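Local atomic coordinates of arylalkylamine N-Acetyltransferase like 5b (Aedes aegypti, PDB entry 4FD4), a protein that probably transfers acyl groups from coenzyme A thioesters, such as acetyl-CoA, to the amine of arylalkylamines including serotonin and dopamine. Residues L147-F150 against Q151-S155. Numbering follows the deposited sequence.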
ATOM      1  N   LEU A 147      -6.322  -7.308  -9.493  1.00 26.09           N
ATOM      2  CA  LEU A 147      -5.221  -7.301  -8.511  1.00 22.97           C
ATOM      3  C   LEU A 147      -5.744  -7.397  -7.087  1.00 26.85           C
ATOM      4  O   LEU A 147      -5.279  -8.233  -6.301  1.00 25.74           O
ATOM      5  CB  LEU A 147      -4.365  -6.045  -8.649  1.00 25.93           C
ATOM      6  CG  LEU A 147      -3.326  -6.052  -9.759  1.00 23.32           C
ATOM      7  CD1 LEU A 147      -2.703  -4.660  -9.911  1.00 27.09           C
ATOM      8  CD2 LEU A 147      -2.256  -7.110  -9.454  1.00 21.77           C
ATOM      9  N   LEU A 148      -6.706  -6.541  -6.744  1.00 23.80           N
ATOM     10  CA  LEU A 148      -7.252  -6.542  -5.389  1.00 26.44           C
ATOM     11  C   LEU A 148      -7.954  -7.858  -5.101  1.00 23.40           C
ATOM     12  O   LEU A 148      -7.837  -8.413  -4.013  1.00 23.50           O
ATOM     13  CB  LEU A 148      -8.238  -5.380  -5.204  1.00 26.62           C
ATOM     14  CG  LEU A 148      -8.375  -4.646  -3.862  1.00 33.47           C
ATOM     15  CD1 LEU A 148      -9.834  -4.286  -3.582  1.00 32.47           C
ATOM     16  CD2 LEU A 148      -7.755  -5.375  -2.672  1.00 23.56           C
ATOM     17  N   GLN A 149      -8.705  -8.360  -6.069  1.00 25.69           N
ATOM     18  CA  GLN A 149      -9.401  -9.628  -5.869  1.00 26.25           C
ATOM     19  C   GLN A 149      -8.392 -10.746  -5.693  1.00 24.68           C
ATOM     20  O   GLN A 149      -8.611 -11.667  -4.914  1.00 26.42           O
ATOM     21  CB  GLN A 149     -10.309  -9.974  -7.045  1.00 24.76           C
ATOM     22  CG  GLN A 149     -11.058 -11.287  -6.811  1.00 25.33           C
ATOM     23  CD  GLN A 149     -12.103 -11.122  -5.728  1.00 29.24           C
ATOM     24  OE1 GLN A 149     -12.978 -10.269  -5.840  1.00 30.51           O
ATOM     25  NE2 GLN A 149     -11.990 -11.899  -4.654  1.00 32.07           N
ATOM     26  N   PHE A 150      -7.299 -10.681  -6.443  1.00 24.11           N
ATOM     27  CA  PHE A 150      -6.272 -11.705  -6.334  1.00 24.11           C
ATOM     28  C   PHE A 150      -5.718 -11.658  -4.906  1.00 21.55           C
ATOM     29  O   PHE A 150      -5.556 -12.701  -4.269  1.00 21.47           O
ATOM     30  CB  PHE A 150      -5.188 -11.523  -7.414  1.00 19.97           C
ATOM     31  CG  PHE A 150      -4.182 -12.660  -7.491  1.00 22.82           C
ATOM     32  CD1 PHE A 150      -4.089 -13.458  -8.631  1.00 22.60           C
ATOM     33  CD2 PHE A 150      -3.316 -12.923  -6.424  1.00 21.19           C
ATOM     34  CE1 PHE A 150      -3.160 -14.515  -8.711  1.00 24.18           C
ATOM     35  CE2 PHE A 150      -2.377 -13.973  -6.498  1.00 20.55           C
ATOM     36  CZ  PHE A 150      -2.298 -14.761  -7.639  1.00 21.12           C
ATOM     37  N   GLN A 151      -5.466 -10.456  -4.387  1.00 20.80           N
ATOM     38  CA  GLN A 151      -4.938 -10.340  -3.017  1.00 20.12           C
ATOM     39  C   GLN A 151      -5.945 -10.876  -1.985  1.00 20.37           C
ATOM     40  O   GLN A 151      -5.568 -11.529  -1.009  1.00 21.88           O
ATOM     41  CB  GLN A 151      -4.528  -8.893  -2.705  1.00 19.86           C
ATOM     42  CG  GLN A 151      -3.234  -8.423  -3.400  1.00 21.95           C
ATOM     43  CD  GLN A 151      -1.960  -8.971  -2.750  1.00 20.51           C
ATOM     44  OE1 GLN A 151      -1.981 -10.019  -2.101  1.00 22.18           O
ATOM     45  NE2 GLN A 151      -0.844  -8.251  -2.922  1.00 19.52           N
ATOM     46  N   MET A 152      -7.226 -10.601  -2.199  1.00 20.54           N
ATOM     47  CA  MET A 152      -8.260 -11.159  -1.320  1.00 27.09           C
ATOM     48  C   MET A 152      -8.267 -12.693  -1.336  1.00 24.22           C
ATOM     49  O   MET A 152      -8.274 -13.334  -0.291  1.00 27.39           O
ATOM     50  CB  MET A 152      -9.643 -10.639  -1.711  1.00 26.50           C
ATOM     51  CG  MET A 152      -9.920  -9.200  -1.313  1.00 30.47           C
ATOM     52  SD  MET A 152     -11.432  -8.564  -2.096  1.00 33.96           S
ATOM     53  CE  MET A 152     -11.685  -7.063  -1.142  1.00 40.87           C
ATOM     54  N   ASP A 153      -8.274 -13.267  -2.534  1.00 27.32           N
ATOM     55  CA  ASP A 153      -8.314 -14.719  -2.704  1.00 26.74           C
ATOM     56  C   ASP A 153      -7.102 -15.384  -2.076  1.00 26.72           C
ATOM     57  O   ASP A 153      -7.206 -16.419  -1.410  1.00 24.84           O
ATOM     58  CB  ASP A 153      -8.376 -15.068  -4.200  1.00 26.69           C
ATOM     59  CG  ASP A 153      -9.669 -14.610  -4.848  1.00 33.16           C
ATOM     60  OD1 ASP A 153     -10.624 -14.310  -4.102  1.00 34.54           O
ATOM     61  OD2 ASP A 153      -9.731 -14.549  -6.097  1.00 35.69           O
ATOM     62  N   LEU A 154      -5.944 -14.770  -2.297  1.00 23.89           N
ATOM     63  CA  LEU A 154      -4.681 -15.293  -1.815  1.00 25.54           C
ATOM     64  C   LEU A 154      -4.619 -15.245  -0.292  1.00 26.07           C
ATOM     65  O   LEU A 154      -4.270 -16.238   0.362  1.00 26.41           O
ATOM     66  CB  LEU A 154      -3.527 -14.474  -2.416  1.00 23.05           C
ATOM     67  CG  LEU A 154      -2.123 -14.943  -2.045  1.00 22.77           C
ATOM     68  CD1 LEU A 154      -1.870 -16.355  -2.594  1.00 27.37           C
ATOM     69  CD2 LEU A 154      -1.080 -13.972  -2.595  1.00 25.05           C
ATOM     70  N   SER A 155      -4.955 -14.090   0.278  1.00 26.19           N
ATOM     71  CA  SER A 155      -4.911 -13.955   1.729  1.00 24.76           C
ATOM     72  C   SER A 155      -5.879 -14.964   2.336  1.00 24.78           C
ATOM     73  O   SER A 155      -5.561 -15.611   3.333  1.00 27.00           O
ATOM     74  CB  SER A 155      -5.231 -12.526   2.171  1.00 24.41           C
ATOM     75  OG  SER A 155      -6.477 -12.089   1.661  1.00 28.32           O
TER
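The ring of Phe150 meets Leu154 at its edge rather than over a face: CD2 of Leu154 lies near the ring plane, 4.1 Å from CE2 of Phe150, and the backbone N of Gln151 also sits at the edge, near that plane. Both segments belong to helix 143-158, the crossover of a beta-alpha-beta unit between the parallel strands 126-134 and 162-167 of the GNAT fold. The four-residue spacing puts the two side chains on the same side of the helix, where Val11 of strand 7-11 packs against both and Leu9 against Phe150; their matching first torsions, with CG anti to the backbone N (chi1 -172° for Phe150), bring CE2 and CD2 together. The second pair of flat groups is polar. NE2 of Gln149 donates to OD1 of Asp153 at 2.8 Å, the acceptor lying close to the amide plane, yet the donor arrives from above the carboxylate, whose plane is turned 33° from the amide. A bend at chi2 (70°) turns the end of the glutamine chain toward the C-terminal end of the helix, to Asp153.

The helix illustrates how i to i+4 spacing sorts side chains by environment. The Gln149–Asp153 pair occupies the outer, more exposed side. Round the helix from it, CD1 of Leu148 touches CE of Met152 at 4.1 Å, and both side chains reach Leu179. On the sheet-facing side Leu147 packs against Leu132 and Val134, while the buried amide of Gln151 is satisfied by Tyr127 OH, Ser76 OG and the carbonyl of Thr60, bonds that fix its rotation and tie the helix to the sheet.

Beneath runs the regular backbone ladder. One rung, Leu154 N to Phe150 O at 2.9 Å, brings CB of Leu154 within 3.3 Å of that same carbonyl oxygen.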